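Local coordinates for mandelate racemase/muconate lactonizing protein (Alicyclobacillus acidocaldarius LAA1, PDB 3QLD), which is a member of the mandelate racemase/muconate lactonizing group of the enolase superfamily, with a capping domain and a barrel domain, at residues A[194-199]-A[219-224]. Residues are numbered along the deposited sequence; the frame is centred on the assembly and turned at random.
Sequences AADANG and FIEQPL
Phe219 meets Ala194 in a CH-pi contact: the methyl CB lies over one face of the ring, 3.5 Å from its centroid. CG sits between the backbone N and the carbonyl carbon (chi1 54°), a rotation that swings the ring across the neighbouring strand, where alanine's single methyl suits the close approach to the ring. Trp295 stacks on the same ring. The Phe219 carbonyl O accepts from Ala195 N at 3.0 Å, opening a parallel ladder. Ile220 turns to the same side as Ala195, and its CG2 reaches Ala197 CB at 4.4 Å; branched and apolar, it suits this buried side.

Glu221 N returns the bond to Ala195 O at 2.7 Å, and Glu221 O then takes Ala197 N. The two strands and helix 206-211 between them form a beta-alpha-beta unit of the TIM-like barrel of the enolase superfamily, with Glu221 and Asp196 on the same face of the sheet, near the C-terminal ends of their strands, their side chains crossing at a slant. Both have CG anti to the backbone N (Glu221 chi1 -169°), yet the carboxylate planes are turned 43° apart and Glu221 OE1 stays 3.8 Å from Asp196 OD2. Each carboxylate has a lysine partner: Lys169 forms a salt bridge with Glu221 OE1 and Lys171 with Asp196 OD2, while Asn268 donates to Glu221 OE2. Asp196 OD1 closes an Asx turn, met from above its carboxylate plane by Asn198 N.

At Gln222 the chain leaves the strand, and Gln222 O receives Gly199 N at 2.6 Å; Gly199 has positive phi, which glycine adopts readily. The Gln222 amide is held by Asp246 N and Ser248 OG. Pro223 CA packs 3.7 Å from Ala197 CB, its ring facing helix 229-238, and Leu224 O approaches Gly199 CA while its apolar side chain reaches Leu235 of that helix.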
loop_
_atom_site.group_PDB
_atom_site.type_symbol
_atom_site.label_atom_id
_atom_site.label_comp_id
_atom_site.label_asym_id
_atom_site.label_seq_id
_atom_site.Cartn_x
_atom_site.Cartn_y
_atom_site.Cartn_z
ATOM N N ALA A 194 -18.175 3.241 -22.642
ATOM C CA ALA A 194 -17.396 3.851 -21.517
ATOM C C ALA A 194 -16.000 4.183 -22.005
ATOM O O ALA A 194 -15.585 3.825 -23.162
ATOM C CB ALA A 194 -17.384 2.935 -20.252
ATOM N N ALA A 195 -15.245 4.944 -21.196
ATOM C CA ALA A 195 -13.899 5.290 -21.642
ATOM C C ALA A 195 -12.907 5.056 -20.490
ATOM O O ALA A 195 -13.256 5.234 -19.325
ATOM C CB ALA A 195 -13.779 6.739 -22.136
ATOM N N ASP A 196 -11.685 4.637 -20.838
ATOM C CA ASP A 196 -10.717 4.396 -19.780
ATOM C C ASP A 196 -9.470 5.191 -20.097
ATOM O O ASP A 196 -8.815 4.994 -21.105
ATOM C CB ASP A 196 -10.468 2.899 -19.626
ATOM C CG ASP A 196 -9.319 2.594 -18.682
ATOM O OD1 ASP A 196 -8.838 3.483 -17.915
ATOM O OD2 ASP A 196 -8.945 1.423 -18.680
ATOM N N ALA A 197 -9.194 6.163 -19.249
ATOM C CA ALA A 197 -8.107 7.081 -19.488
ATOM C C ALA A 197 -6.766 6.597 -18.925
ATOM O O ALA A 197 -5.732 7.191 -19.278
ATOM C CB ALA A 197 -8.433 8.470 -18.896
ATOM N N ASN A 198 -6.788 5.611 -18.029
ATOM C CA ASN A 198 -5.575 5.087 -17.341
ATOM C C ASN A 198 -4.673 6.233 -16.831
ATOM O O ASN A 198 -3.461 6.226 -17.068
ATOM C CB ASN A 198 -4.773 4.253 -18.356
ATOM C CG ASN A 198 -3.762 3.315 -17.673
ATOM O OD1 ASN A 198 -3.974 2.838 -16.529
ATOM N ND2 ASN A 198 -2.662 3.028 -18.391
ATOM N N GLY A 199 -5.242 7.264 -16.218
ATOM C CA GLY A 199 -4.434 8.354 -15.617
ATOM C C GLY A 199 -3.640 9.275 -16.529
ATOM O O GLY A 199 -2.706 9.972 -16.085
ATOM N N PHE A 219 -19.280 6.307 -18.228
ATOM C CA PHE A 219 -18.262 6.856 -17.268
ATOM C C PHE A 219 -16.940 7.061 -18.034
ATOM O O PHE A 219 -16.781 6.573 -19.173
ATOM C CB PHE A 219 -18.030 5.902 -16.059
ATOM C CG PHE A 219 -17.652 4.470 -16.466
ATOM C CD1 PHE A 219 -16.332 4.151 -16.813
ATOM C CD2 PHE A 219 -18.616 3.456 -16.432
ATOM C CE1 PHE A 219 -15.996 2.837 -17.217
ATOM C CE2 PHE A 219 -18.288 2.119 -16.795
ATOM C CZ PHE A 219 -16.960 1.840 -17.160
ATOM N N ILE A 220 -16.025 7.824 -17.392
ATOM C CA ILE A 220 -14.631 8.003 -17.821
ATOM C C ILE A 220 -13.875 7.429 -16.616
ATOM O O ILE A 220 -14.056 7.924 -15.508
ATOM C CB ILE A 220 -14.259 9.472 -18.089
ATOM C CG1 ILE A 220 -15.069 10.019 -19.303
ATOM C CG2 ILE A 220 -12.664 9.619 -18.335
ATOM C CD1 ILE A 220 -14.940 11.491 -19.476
ATOM N N GLU A 221 -13.067 6.366 -16.837
ATOM C CA GLU A 221 -12.378 5.717 -15.730
ATOM C C GLU A 221 -10.979 6.329 -15.520
ATOM O O GLU A 221 -10.273 6.607 -16.492
ATOM C CB GLU A 221 -12.200 4.240 -16.112
ATOM C CG GLU A 221 -11.721 3.345 -14.949
ATOM C CD GLU A 221 -11.889 1.879 -15.306
ATOM O OE1 GLU A 221 -12.090 1.562 -16.499
ATOM O OE2 GLU A 221 -11.834 1.055 -14.409
ATOM N N GLN A 222 -10.621 6.560 -14.255
ATOM C CA GLN A 222 -9.234 6.996 -13.865
ATOM C C GLN A 222 -8.665 8.103 -14.736
ATOM O O GLN A 222 -7.628 7.962 -15.367
ATOM C CB GLN A 222 -8.339 5.733 -13.838
ATOM C CG GLN A 222 -8.700 4.714 -12.684
ATOM C CD GLN A 222 -8.347 5.128 -11.234
ATOM O OE1 GLN A 222 -9.055 4.753 -10.286
ATOM N NE2 GLN A 222 -7.289 5.930 -11.054
ATOM N N PRO A 223 -9.355 9.280 -14.805
ATOM C CA PRO A 223 -8.914 10.307 -15.705
ATOM C C PRO A 223 -7.526 10.884 -15.267
ATOM O O PRO A 223 -6.691 11.163 -16.099
ATOM C CB PRO A 223 -9.994 11.394 -15.555
ATOM C CG PRO A 223 -10.664 11.131 -14.317
ATOM C CD PRO A 223 -10.651 9.635 -14.181
ATOM N N LEU A 224 -7.332 11.021 -13.966
ATOM C CA LEU A 224 -6.145 11.714 -13.426
ATOM C C LEU A 224 -5.211 10.692 -12.740
ATOM O O LEU A 224 -5.613 9.571 -12.429
ATOM C CB LEU A 224 -6.555 12.817 -12.421
ATOM C CG LEU A 224 -7.468 13.965 -12.962
ATOM C CD1 LEU A 224 -7.823 14.983 -11.854
ATOM C CD2 LEU A 224 -6.866 14.644 -14.240
#